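Local coordinates for protein putative metallopeptidase (Corynebacterium diphtheriae, PDB 3QOC) that is probably a metal-dependent aminopeptidase, of which this chain is the N-terminal creatinase/prolidase-like domain rather than the whole enzyme, at residues L30-T35 against N84-L89; R38-F43 against A48-N53; A88-I93 against S120-I125. All coordinates share one frame; numbering follows the deposited sequence.

Interaction 1 of 3, residues L30-T35 against N84-L89; sequences LVTHLT and NCAPAL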
ATOM      1  N   LEU A  30      -2.360   2.450  -3.102  1.00 20.85           N
ATOM      2  CA  LEU A  30      -2.181   2.621  -1.676  1.00 18.35           C
ATOM      3  C   LEU A  30      -3.345   1.927  -0.962  1.00 18.95           C
ATOM      4  O   LEU A  30      -4.501   2.320  -1.085  1.00 20.64           O
ATOM      5  CB  LEU A  30      -2.225   4.096  -1.347  1.00 19.55           C
ATOM      6  CG  LEU A  30      -2.213   4.483   0.158  1.00 20.72           C
ATOM      7  CD1 LEU A  30      -0.978   3.933   0.836  1.00 16.96           C
ATOM      8  CD2 LEU A  30      -2.216   5.959   0.334  1.00 24.52           C
ATOM      9  N   VAL A  31      -3.052   0.878  -0.230  1.00 18.04           N
ATOM     10  CA  VAL A  31      -4.066   0.114   0.460  1.00 16.13           C
ATOM     11  C   VAL A  31      -4.073   0.510   1.926  1.00 16.44           C
ATOM     12  O   VAL A  31      -3.038   0.463   2.585  1.00 15.57           O
ATOM     13  CB  VAL A  31      -3.679  -1.366   0.351  1.00 16.32           C
ATOM     14  CG1 VAL A  31      -4.794  -2.262   0.977  1.00 12.52           C
ATOM     15  CG2 VAL A  31      -3.435  -1.719  -1.139  1.00 16.10           C
ATOM     16  N   THR A  32      -5.184   0.991   2.420  1.00 17.49           N
ATOM     17  CA  THR A  32      -5.283   1.395   3.771  1.00 18.31           C
ATOM     18  C   THR A  32      -6.272   0.546   4.590  1.00 18.89           C
ATOM     19  O   THR A  32      -6.211   0.522   5.829  1.00 19.04           O
ATOM     20  CB  THR A  32      -5.677   2.927   3.842  1.00 19.71           C
ATOM     21  OG1 THR A  32      -6.841   3.177   3.031  1.00 21.36           O
ATOM     22  CG2 THR A  32      -4.488   3.864   3.387  1.00 18.31           C
ATOM     23  N   HIS A  33      -7.183  -0.143   3.945  1.00 17.16           N
ATOM     24  CA  HIS A  33      -8.125  -1.000   4.714  1.00 18.08           C
ATOM     25  C   HIS A  33      -7.408  -2.266   5.238  1.00 18.16           C
ATOM     26  O   HIS A  33      -6.741  -2.984   4.477  1.00 19.29           O
ATOM     27  CB  HIS A  33      -9.300  -1.374   3.827  1.00 19.32           C
ATOM     28  CG  HIS A  33     -10.378  -2.195   4.523  1.00 20.40           C
ATOM     29  ND1 HIS A  33     -11.262  -1.649   5.438  1.00 23.97           N
ATOM     30  CD2 HIS A  33     -10.719  -3.497   4.413  1.00 23.34           C
ATOM     31  CE1 HIS A  33     -12.107  -2.578   5.857  1.00 27.50           C
ATOM     32  NE2 HIS A  33     -11.804  -3.719   5.254  1.00 25.00           N
ATOM     33  N   LEU A  34      -7.491  -2.528   6.531  1.00 17.92           N
ATOM     34  CA  LEU A  34      -6.615  -3.492   7.159  1.00 19.01           C
ATOM     35  C   LEU A  34      -6.797  -4.914   6.640  1.00 18.43           C
ATOM     36  O   LEU A  34      -5.812  -5.642   6.530  1.00 16.86           O
ATOM     37  CB  LEU A  34      -6.709  -3.466   8.710  1.00 21.14           C
ATOM     38  CG  LEU A  34      -5.646  -2.558   9.442  1.00 24.11           C
ATOM     39  CD1 LEU A  34      -4.312  -2.980   9.240  1.00 20.44           C
ATOM     40  CD2 LEU A  34      -5.602  -1.102   9.082  1.00 30.45           C
ATOM     41  N   THR A  35      -8.041  -5.364   6.420  1.00 18.73           N
ATOM     42  CA  THR A  35      -8.243  -6.744   5.983  1.00 18.91           C
ATOM     43  C   THR A  35      -7.656  -6.905   4.578  1.00 17.76           C
ATOM     44  O   THR A  35      -7.141  -7.962   4.231  1.00 18.82           O
ATOM     45  CB  THR A  35      -9.733  -7.135   5.985  1.00 19.71           C
ATOM     46  OG1 THR A  35     -10.442  -6.400   4.990  1.00 20.36           O
ATOM     47  CG2 THR A  35     -10.366  -6.815   7.381  1.00 20.90           C
ATOM     48  N   ASN A  84       2.001   7.637  11.682  1.00 30.37           N
ATOM     49  CA  ASN A  84       0.960   7.845  10.660  1.00 29.99           C
ATOM     50  C   ASN A  84       1.319   7.260   9.289  1.00 26.59           C
ATOM     51  O   ASN A  84       1.974   7.873   8.454  1.00 24.17           O
ATOM     52  CB  ASN A  84       0.595   9.309  10.577  1.00 31.78           C
ATOM     53  CG  ASN A  84       0.202   9.865  11.935  1.00 39.82           C
ATOM     54  OD1 ASN A  84      -0.779   9.385  12.557  1.00 49.27           O
ATOM     55  ND2 ASN A  84       0.991  10.831  12.446  1.00 45.06           N
ATOM     56  N   CYS A  85       0.898   6.023   9.119  1.00 23.05           N
ATOM     57  CA  CYS A  85       1.482   5.097   8.136  1.00 22.25           C
ATOM     58  C   CYS A  85       1.291   5.536   6.695  1.00 20.82           C
ATOM     59  O   CYS A  85       2.242   5.575   5.923  1.00 18.96           O
ATOM     60  CB  CYS A  85       0.762   3.715   8.301  1.00 23.57           C
ATOM     61  SG  CYS A  85       1.322   2.951   9.796  1.00 27.58           S
ATOM     62  N   ALA A  86       0.052   5.837   6.342  1.00 19.54           N
ATOM     63  CA  ALA A  86      -0.271   6.122   4.945  1.00 21.11           C
ATOM     64  C   ALA A  86       0.405   7.439   4.471  1.00 21.21           C
ATOM     65  O   ALA A  86       1.077   7.447   3.410  1.00 22.11           O
ATOM     66  CB  ALA A  86      -1.800   6.147   4.751  1.00 20.45           C
ATOM     67  N   PRO A  87       0.313   8.516   5.281  1.00 21.92           N
ATOM     68  CA  PRO A  87       0.975   9.719   4.832  1.00 23.22           C
ATOM     69  C   PRO A  87       2.463   9.547   4.669  1.00 23.63           C
ATOM     70  O   PRO A  87       3.054  10.122   3.749  1.00 21.46           O
ATOM     71  CB  PRO A  87       0.626  10.759   5.927  1.00 23.68           C
ATOM     72  CG  PRO A  87      -0.748  10.282   6.435  1.00 23.73           C
ATOM     73  CD  PRO A  87      -0.650   8.793   6.385  1.00 22.06           C
ATOM     74  N   ALA A  88       3.071   8.736   5.538  1.00 24.31           N
ATOM     75  CA  ALA A  88       4.531   8.554   5.459  1.00 24.03           C
ATOM     76  C   ALA A  88       4.957   7.794   4.226  1.00 23.24           C
ATOM     77  O   ALA A  88       5.934   8.161   3.621  1.00 24.82           O
ATOM     78  CB  ALA A  88       5.119   7.923   6.759  1.00 24.77           C
ATOM     79  N   LEU A  89       4.279   6.711   3.847  1.00 23.35           N
ATOM     80  CA  LEU A  89       4.552   6.063   2.514  1.00 22.52           C
ATOM     81  C   LEU A  89       4.378   7.044   1.377  1.00 23.34           C
ATOM     82  O   LEU A  89       5.229   7.135   0.502  1.00 25.90           O
ATOM     83  CB  LEU A  89       3.639   4.839   2.205  1.00 21.70           C
ATOM     84  CG  LEU A  89       3.713   3.578   3.048  1.00 18.61           C
ATOM     85  CD1 LEU A  89       2.520   2.613   2.639  1.00 17.79           C
ATOM     86  CD2 LEU A  89       5.137   2.958   2.887  1.00 16.72           C
TER
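Leu-30 and Thr-32 meet Ala-86 and Leu-89 through methyl groups alone. The closest touch is from Thr-32 CG2 to Ala-86 CB, 3.8 Å. It depends on the threonine rotamer (chi1 52°): CG2 stands anti to the carbonyl carbon and beside N, pointing at the helix, while OG1 takes the position between N and C. Leu-30 spreads its branches over two partners: CD1 lies 4.2 Å from Leu-89 CD1, the two side chains crossing at a slant, while CD2 rests more loosely on Ala-86 CB at 4.4 Å. Alanine suits this position, since a lone CB lets the first turn of helix 85-91 settle close to the chain leaving strand 28-31.

The domain is an alpha/beta sandwich built on a mixed sheet, and consecutive strand residues face opposite sides of it. Leu-30 points to the side where helix 85-91 lies; Val-31 points the other way, onto helix 34-41.

The hydrogen bonds flank the apolar contact rather than span it: within the helix, Leu-89 N bonds to Cys-85 O at 3.1 Å. Where strand 28-31 gives way to the turn, the amides of Thr-32 and His-33 both donate to Glu-102 OE1.

Interaction 2 of 3, residues R38-F43 against A48-N53; sequences RYLSGF and AALIIN. With SO4 (sulfate ion), chain F.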
ATOM      1  N   ARG A  38      -3.915  -7.322   5.051  1.00 17.34           N
ATOM      2  CA  ARG A  38      -3.664  -8.672   5.548  1.00 18.52           C
ATOM      3  C   ARG A  38      -3.720  -9.698   4.418  1.00 19.07           C
ATOM      4  O   ARG A  38      -2.872 -10.585   4.322  1.00 19.44           O
ATOM      5  CB  ARG A  38      -4.670  -9.038   6.641  1.00 17.05           C
ATOM      6  CG  ARG A  38      -4.148 -10.043   7.654  1.00 21.06           C
ATOM      7  CD  ARG A  38      -4.278 -11.466   7.138  1.00 22.90           C
ATOM      8  NE  ARG A  38      -5.481 -11.648   6.330  1.00 24.18           N
ATOM      9  CZ  ARG A  38      -5.685 -12.678   5.515  1.00 29.43           C
ATOM     10  NH1 ARG A  38      -4.765 -13.625   5.398  1.00 28.80           N
ATOM     11  NH2 ARG A  38      -6.810 -12.761   4.818  1.00 27.37           N
ATOM     12  N   TYR A  39      -4.731  -9.561   3.569  1.00 18.50           N
ATOM     13  CA  TYR A  39      -4.940 -10.440   2.446  1.00 18.45           C
ATOM     14  C   TYR A  39      -3.698 -10.347   1.514  1.00 19.37           C
ATOM     15  O   TYR A  39      -3.201 -11.377   1.009  1.00 19.08           O
ATOM     16  CB  TYR A  39      -6.251 -10.000   1.751  1.00 17.61           C
ATOM     17  CG  TYR A  39      -6.579 -10.750   0.485  1.00 19.83           C
ATOM     18  CD1 TYR A  39      -7.281 -11.951   0.518  1.00 21.75           C
ATOM     19  CD2 TYR A  39      -6.170 -10.270  -0.734  1.00 23.41           C
ATOM     20  CE1 TYR A  39      -7.566 -12.637  -0.661  1.00 21.00           C
ATOM     21  CE2 TYR A  39      -6.479 -10.954  -1.982  1.00 23.96           C
ATOM     22  CZ  TYR A  39      -7.157 -12.125  -1.908  1.00 21.46           C
ATOM     23  OH  TYR A  39      -7.410 -12.789  -3.066  1.00 22.46           O
ATOM     24  N   LEU A  40      -3.213  -9.132   1.285  1.00 18.40           N
ATOM     25  CA  LEU A  40      -2.087  -8.910   0.361  1.00 18.96           C
ATOM     26  C   LEU A  40      -0.703  -9.123   0.937  1.00 20.38           C
ATOM     27  O   LEU A  40       0.276  -9.345   0.177  1.00 21.28           O
ATOM     28  CB  LEU A  40      -2.162  -7.522  -0.196  1.00 18.01           C
ATOM     29  CG  LEU A  40      -3.330  -7.174  -1.095  1.00 19.76           C
ATOM     30  CD1 LEU A  40      -3.413  -5.662  -1.264  1.00 16.34           C
ATOM     31  CD2 LEU A  40      -3.242  -7.907  -2.455  1.00 21.23           C
ATOM     32  N   SER A  41      -0.571  -9.134   2.275  1.00 20.77           N
ATOM     33  CA  SER A  41       0.784  -9.227   2.863  1.00 20.43           C
ATOM     34  C   SER A  41       0.963 -10.271   3.924  1.00 21.46           C
ATOM     35  O   SER A  41       2.065 -10.772   4.079  1.00 22.89           O
ATOM     36  CB  SER A  41       1.165  -7.882   3.495  1.00 21.92           C
ATOM     37  OG  SER A  41       0.348  -7.666   4.646  1.00 15.31           O
ATOM     38  N   GLY A  42      -0.073 -10.630   4.663  1.00 21.58           N
ATOM     39  CA  GLY A  42       0.135 -11.569   5.788  1.00 22.40           C
ATOM     40  C   GLY A  42       0.244 -10.834   7.145  1.00 23.08           C
ATOM     41  O   GLY A  42       0.258 -11.476   8.223  1.00 22.34           O
ATOM     42  N   PHE A  43       0.296  -9.490   7.113  1.00 21.62           N
ATOM     43  CA  PHE A  43       0.451  -8.717   8.373  1.00 20.74           C
ATOM     44  C   PHE A  43      -0.888  -8.677   9.039  1.00 21.19           C
ATOM     45  O   PHE A  43      -1.853  -8.272   8.412  1.00 21.98           O
ATOM     46  CB  PHE A  43       0.919  -7.313   8.111  1.00 19.46           C
ATOM     47  CG  PHE A  43       0.979  -6.448   9.325  1.00 18.42           C
ATOM     48  CD1 PHE A  43       1.841  -6.743  10.365  1.00 17.33           C
ATOM     49  CD2 PHE A  43       0.108  -5.355   9.449  1.00 20.20           C
ATOM     50  CE1 PHE A  43       1.928  -5.914  11.492  1.00 20.80           C
ATOM     51  CE2 PHE A  43       0.161  -4.518  10.604  1.00 23.10           C
ATOM     52  CZ  PHE A  43       1.074  -4.797  11.626  1.00 20.23           C
ATOM     53  N   ALA A  48      -1.447  -0.181   9.716  1.00 18.87           N
ATOM     54  CA  ALA A  48      -0.556  -0.370   8.578  1.00 18.09           C
ATOM     55  C   ALA A  48      -1.060   0.428   7.406  1.00 17.88           C
ATOM     56  O   ALA A  48      -2.260   0.792   7.342  1.00 17.30           O
ATOM     57  CB  ALA A  48      -0.405  -1.897   8.189  1.00 18.94           C
ATOM     58  N   ALA A  49      -0.151   0.615   6.454  1.00 16.56           N
ATOM     59  CA  ALA A  49      -0.512   1.070   5.072  1.00 16.98           C
ATOM     60  C   ALA A  49       0.434   0.377   4.147  1.00 14.78           C
ATOM     61  O   ALA A  49       1.505  -0.053   4.574  1.00 16.08           O
ATOM     62  CB  ALA A  49      -0.406   2.587   4.935  1.00 15.15           C
ATOM     63  N   LEU A  50       0.041   0.204   2.897  1.00 14.69           N
ATOM     64  CA  LEU A  50       0.727  -0.706   1.966  1.00 16.72           C
ATOM     65  C   LEU A  50       0.631  -0.116   0.556  1.00 18.02           C
ATOM     66  O   LEU A  50      -0.445   0.240   0.127  1.00 19.04           O
ATOM     67  CB  LEU A  50       0.074  -2.096   1.926  1.00 15.60           C
ATOM     68  CG  LEU A  50       0.588  -3.095   0.862  1.00 16.95           C
ATOM     69  CD1 LEU A  50       2.058  -3.366   1.105  1.00 20.61           C
ATOM     70  CD2 LEU A  50      -0.151  -4.446   0.832  1.00 15.66           C
ATOM     71  N   ILE A  51       1.753   0.031  -0.122  1.00 19.11           N
ATOM     72  CA  ILE A  51       1.755   0.572  -1.473  1.00 21.00           C
ATOM     73  C   ILE A  51       2.191  -0.550  -2.380  1.00 20.71           C
ATOM     74  O   ILE A  51       3.198  -1.154  -2.133  1.00 19.06           O
ATOM     75  CB  ILE A  51       2.689   1.740  -1.587  1.00 23.85           C
ATOM     76  CG1 ILE A  51       2.562   2.347  -3.001  1.00 31.61           C
ATOM     77  CG2 ILE A  51       4.090   1.342  -1.312  1.00 27.14           C
ATOM     78  CD1 ILE A  51       1.844   3.772  -2.934  1.00 36.62           C
ATOM     79  N   ILE A  52       1.381  -0.874  -3.386  1.00 22.07           N
ATOM     80  CA  ILE A  52       1.720  -1.851  -4.430  1.00 23.59           C
ATOM     81  C   ILE A  52       1.914  -1.133  -5.799  1.00 23.94           C
ATOM     82  O   ILE A  52       0.970  -0.535  -6.271  1.00 24.16           O
ATOM     83  CB  ILE A  52       0.586  -2.903  -4.645  1.00 24.36           C
ATOM     84  CG1 ILE A  52       0.212  -3.693  -3.370  1.00 24.53           C
ATOM     85  CG2 ILE A  52       0.993  -3.914  -5.750  1.00 23.40           C
ATOM     86  CD1 ILE A  52       1.394  -4.225  -2.743  1.00 23.37           C
ATOM     87  N   ASN A  53       3.100  -1.226  -6.408  1.00 23.23           N
ATOM     88  CA  ASN A  53       3.424  -0.525  -7.641  1.00 24.58           C
ATOM     89  C   ASN A  53       3.136  -1.419  -8.897  1.00 25.54           C
ATOM     90  O   ASN A  53       3.123  -2.663  -8.809  1.00 24.94           O
ATOM     91  CB  ASN A  53       4.908  -0.174  -7.651  1.00 24.55           C
ATOM     92  CG  ASN A  53       5.302   0.758  -6.522  1.00 29.19           C
ATOM     93  OD1 ASN A  53       4.706   1.832  -6.368  1.00 33.75           O
ATOM     94  ND2 ASN A  53       6.278   0.350  -5.709  1.00 26.85           N
TER
HETATM   95  S   SO4 F 136      -5.620 -16.516   3.988  1.00 41.08           S
HETATM   96  O1  SO4 F 136      -5.808 -17.286   2.788  1.00 46.47           O
HETATM   97  O2  SO4 F 136      -6.805 -15.714   3.891  1.00 39.99           O
HETATM   98  O3  SO4 F 136      -5.597 -17.368   5.159  1.00 44.98           O
HETATM   99  O4  SO4 F 136      -4.312 -15.878   3.944  1.00 45.58           O
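Leu-50 extends from its strand toward Leu-40 with CG trans to the backbone N (chi1 173°), and Phe-43 carries its ring toward Ala-48 in the same way (chi1 175°). Together they fasten helix 34-41 and the turn after it to strand 49-53, part of the sheet at the core of this alpha/beta domain. The alternate residues Ala-48, Leu-50 and Ile-52 all face this side.

Leu-50 CD2 lodges against Leu-40 CB at 3.8 Å and lies nearly as close to Leu-40 CD1, 4.1 Å away. Leucine suits both places: its flexible, forked end lets one methyl touch two carbons of a side chain that it meets at an angle. At the other end of the contact, Ala-48 CB approaches the CD2-CE2 bond of Phe-43 obliquely, 3.6 Å from CE2. The small alanine methyl lets the broad ring lie close to the backbone here; the ring also packs edge-to-face with Tyr-66.

After the helix Gly-42 has a positive phi (99°); at these backbone angles a CB would press on the carbonyl O of Ser-41, which accounts for glycine. Ser-41 OG accepts from Phe-43 N at 3.1 Å, forming an ST turn that positions the phenylalanine, and bonds also to Ile-37 O, so this buried hydroxyl is gripped twice.

On the helix side turned away from the strand, Arg-38 joins Arg-9 and Arg-13 around a sulfate, probably from the crystallisation liquor. Its bent chain offers two nitrogens: NH2 bonds to sulfate O2 at 3.1 Å, and NH1 to O4, at the guanidinium edge, at 2.7 Å.

Interaction 3 of 3, residues A88-I93 against S120-I125; sequences ALLSDI and SDVELI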
ATOM      1  N   ALA A  88       3.071   8.736   5.538  1.00 24.31           N
ATOM      2  CA  ALA A  88       4.531   8.554   5.459  1.00 24.03           C
ATOM      3  C   ALA A  88       4.957   7.794   4.226  1.00 23.24           C
ATOM      4  O   ALA A  88       5.934   8.161   3.621  1.00 24.82           O
ATOM      5  CB  ALA A  88       5.119   7.923   6.759  1.00 24.77           C
ATOM      6  N   LEU A  89       4.279   6.711   3.847  1.00 23.35           N
ATOM      7  CA  LEU A  89       4.552   6.063   2.514  1.00 22.52           C
ATOM      8  C   LEU A  89       4.378   7.044   1.377  1.00 23.34           C
ATOM      9  O   LEU A  89       5.229   7.135   0.502  1.00 25.90           O
ATOM     10  CB  LEU A  89       3.639   4.839   2.205  1.00 21.70           C
ATOM     11  CG  LEU A  89       3.713   3.578   3.048  1.00 18.61           C
ATOM     12  CD1 LEU A  89       2.520   2.613   2.639  1.00 17.79           C
ATOM     13  CD2 LEU A  89       5.137   2.958   2.887  1.00 16.72           C
ATOM     14  N   LEU A  90       3.276   7.789   1.377  1.00 27.44           N
ATOM     15  CA  LEU A  90       2.980   8.685   0.258  1.00 27.04           C
ATOM     16  C   LEU A  90       4.029   9.782   0.118  1.00 27.80           C
ATOM     17  O   LEU A  90       4.474  10.094  -0.983  1.00 26.47           O
ATOM     18  CB  LEU A  90       1.566   9.273   0.392  1.00 28.26           C
ATOM     19  CG  LEU A  90       0.969  10.032  -0.770  1.00 28.64           C
ATOM     20  CD1 LEU A  90       0.941   9.179  -2.049  1.00 28.80           C
ATOM     21  CD2 LEU A  90      -0.428  10.475  -0.400  1.00 28.66           C
ATOM     22  N   SER A  91       4.517  10.304   1.233  1.00 29.27           N
ATOM     23  CA  SER A  91       5.445  11.432   1.153  1.00 31.89           C
ATOM     24  C   SER A  91       6.796  10.981   0.586  1.00 32.55           C
ATOM     25  O   SER A  91       7.614  11.779   0.176  1.00 31.66           O
ATOM     26  CB  SER A  91       5.593  12.075   2.539  1.00 34.31           C
ATOM     27  OG  SER A  91       6.957  12.226   2.834  1.00 40.89           O
ATOM     28  N   ASP A  92       7.043   9.684   0.620  1.00 35.26           N
ATOM     29  CA  ASP A  92       8.293   9.128   0.066  1.00 38.59           C
ATOM     30  C   ASP A  92       8.290   8.843  -1.461  1.00 38.55           C
ATOM     31  O   ASP A  92       9.308   8.463  -2.018  1.00 41.18           O
ATOM     32  CB  ASP A  92       8.705   7.900   0.866  1.00 40.67           C
ATOM     33  CG  ASP A  92       9.600   8.270   2.060  1.00 46.55           C
ATOM     34  OD1 ASP A  92       9.795   9.479   2.356  1.00 50.72           O
ATOM     35  OD2 ASP A  92      10.118   7.359   2.713  1.00 53.25           O
ATOM     36  N   ILE A  93       7.144   9.018  -2.106  1.00 36.20           N
ATOM     37  CA  ILE A  93       7.027   8.813  -3.524  1.00 37.23           C
ATOM     38  C   ILE A  93       7.513  10.054  -4.276  1.00 38.27           C
ATOM     39  O   ILE A  93       7.065  11.179  -3.975  1.00 37.06           O
ATOM     40  CB  ILE A  93       5.596   8.546  -3.904  1.00 35.15           C
ATOM     41  CG1 ILE A  93       5.139   7.283  -3.214  1.00 35.74           C
ATOM     42  CG2 ILE A  93       5.453   8.353  -5.397  1.00 34.62           C
ATOM     43  CD1 ILE A  93       3.801   6.978  -3.556  1.00 36.29           C
ATOM     44  N   SER A 120       4.565  17.205  -5.596  1.00 24.37           N
ATOM     45  CA  SER A 120       4.011  18.159  -6.563  1.00 25.14           C
ATOM     46  C   SER A 120       3.529  17.507  -7.865  1.00 27.67           C
ATOM     47  O   SER A 120       2.602  18.026  -8.496  1.00 29.16           O
ATOM     48  CB  SER A 120       5.039  19.252  -6.877  1.00 25.92           C
ATOM     49  OG  SER A 120       6.241  18.673  -7.352  1.00 26.69           O
ATOM     50  N   ASP A 121       4.064  16.332  -8.208  1.00 29.80           N
ATOM     51  CA  ASP A 121       3.593  15.545  -9.362  1.00 30.94           C
ATOM     52  C   ASP A 121       3.029  14.166  -9.038  1.00 29.48           C
ATOM     53  O   ASP A 121       2.943  13.281  -9.910  1.00 29.00           O
ATOM     54  CB  ASP A 121       4.729  15.408 -10.413  1.00 31.47           C
ATOM     55  CG  ASP A 121       5.042  16.756 -11.083  1.00 34.69           C
ATOM     56  OD1 ASP A 121       4.063  17.353 -11.602  1.00 34.66           O
ATOM     57  OD2 ASP A 121       6.236  17.197 -11.059  1.00 37.95           O
ATOM     58  N   VAL A 122       2.656  13.973  -7.793  1.00 28.49           N
ATOM     59  CA  VAL A 122       1.925  12.751  -7.400  1.00 28.12           C
ATOM     60  C   VAL A 122       0.450  13.030  -7.322  1.00 29.66           C
ATOM     61  O   VAL A 122       0.021  13.769  -6.491  1.00 31.70           O
ATOM     62  CB  VAL A 122       2.401  12.231  -6.037  1.00 26.87           C
ATOM     63  CG1 VAL A 122       1.667  10.896  -5.610  1.00 25.35           C
ATOM     64  CG2 VAL A 122       3.971  11.991  -6.042  1.00 27.74           C
ATOM     65  N   GLU A 123      -0.349  12.399  -8.159  1.00 31.44           N
ATOM     66  CA  GLU A 123      -1.776  12.589  -8.134  1.00 31.84           C
ATOM     67  C   GLU A 123      -2.482  11.400  -7.444  1.00 30.69           C
ATOM     68  O   GLU A 123      -2.215  10.253  -7.796  1.00 30.51           O
ATOM     69  CB  GLU A 123      -2.223  12.737  -9.578  1.00 33.93           C
ATOM     70  CG  GLU A 123      -3.706  13.036  -9.769  1.00 38.23           C
ATOM     71  CD  GLU A 123      -4.138  13.339 -11.226  1.00 44.77           C
ATOM     72  OE1 GLU A 123      -3.357  13.103 -12.221  1.00 48.14           O
ATOM     73  OE2 GLU A 123      -5.279  13.854 -11.336  1.00 46.23           O
ATOM     74  N   LEU A 124      -3.358  11.679  -6.467  1.00 29.14           N
ATOM     75  CA  LEU A 124      -4.214  10.671  -5.827  1.00 29.52           C
ATOM     76  C   LEU A 124      -5.467  10.456  -6.604  1.00 29.84           C
ATOM     77  O   LEU A 124      -6.138  11.417  -6.925  1.00 32.96           O
ATOM     78  CB  LEU A 124      -4.597  11.096  -4.414  1.00 30.15           C
ATOM     79  CG  LEU A 124      -3.499  10.811  -3.358  1.00 33.41           C
ATOM     80  CD1 LEU A 124      -2.092  10.989  -3.799  1.00 34.66           C
ATOM     81  CD2 LEU A 124      -3.715  11.701  -2.125  1.00 36.73           C
ATOM     82  N   ILE A 125      -5.797   9.199  -6.901  1.00 28.74           N
ATOM     83  CA  ILE A 125      -6.928   8.828  -7.714  1.00 28.45           C
ATOM     84  C   ILE A 125      -7.930   7.940  -6.942  1.00 28.89           C
ATOM     85  O   ILE A 125      -7.570   6.832  -6.510  1.00 27.55           O
ATOM     86  CB  ILE A 125      -6.449   7.946  -8.912  1.00 29.28           C
ATOM     87  CG1 ILE A 125      -5.323   8.636  -9.735  1.00 29.95           C
ATOM     88  CG2 ILE A 125      -7.610   7.574  -9.790  1.00 27.93           C
ATOM     89  CD1 ILE A 125      -5.746   9.991 -10.272  1.00 29.72           C
TER
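A helix-on-sheet contact at the edge of the domain brings Leu-90 of helix 85-91 and Ile-93, just beyond the helix, against Val-122 and Leu-124 of strand 122-127, an outermost strand of the mixed sheet. Val-122 and Leu-124, both buried, are two residues apart and so lie on the same face of the strand, while Glu-123 between them points away and is exposed.

Leu-90 meets both strand residues. With CG trans to the backbone N (chi1 -170°), its fork of methyls reaches out from the helix. Leu-124 leaves its backbone heading neither toward the helix nor away from it, and its methyl end then turns to meet Leu-90 tip to tip. Leu-90 CD2 comes within 3.8 Å of Leu-124 CD1, and the other branch, Leu-90 CD1, is almost as near to that same methyl at 3.9 Å. Leu-90 also runs alongside Val-122 in the opposite direction, its CD1 standing 4.0 Å from Val-122 CG1.

The second methyl of Val-122 is used by Ile-93. These side chains cross at about a right angle, with Ile-93 CG2 4.0 Å from Val-122 CG2. The backbone joins in as well, for Ile-93 O lies 3.8 Å from the same CG2. Beta-branched valine fits because its two methyls diverge close to the strand and serve two neighbours at once. A turn holds Ile-93 in position, its N bonding to Leu-90 O at 3.1 Å.

Helix 108-117 closes the side of this cluster, where Leu-114 touches both Leu-90 and Leu-124. Strand 97-102 floors it through Val-99, which meets Ile-93 and Val-122, and the Asp-92 to Arg-59 salt bridge ties the turn to strand 58-62.

Overall arrangement
All three contacts pack helices onto one mixed six-stranded sheet. Interaction 2 lies on one face, under helix 34-41; interactions 1 and 3 lie on the other and share helix 85-91, including Ala-88 and Leu-89. The centres of interactions 1 and 2 are about 8 Å apart, those of 1 and 3 about 12 Å, those of 2 and 3 about 17 Å. Strands 28-31 and 49-53 are neighbours, joined by Val-31 N to Leu-50 O, so interactions 1 and 2 meet through the sheet, and helix 85-91 also packs on Ala-49. Along the chain, interaction 2 falls within interaction 1; interaction 3 starts where interaction 1 ends, extending this N-terminal domain's core to edge strand 122-127.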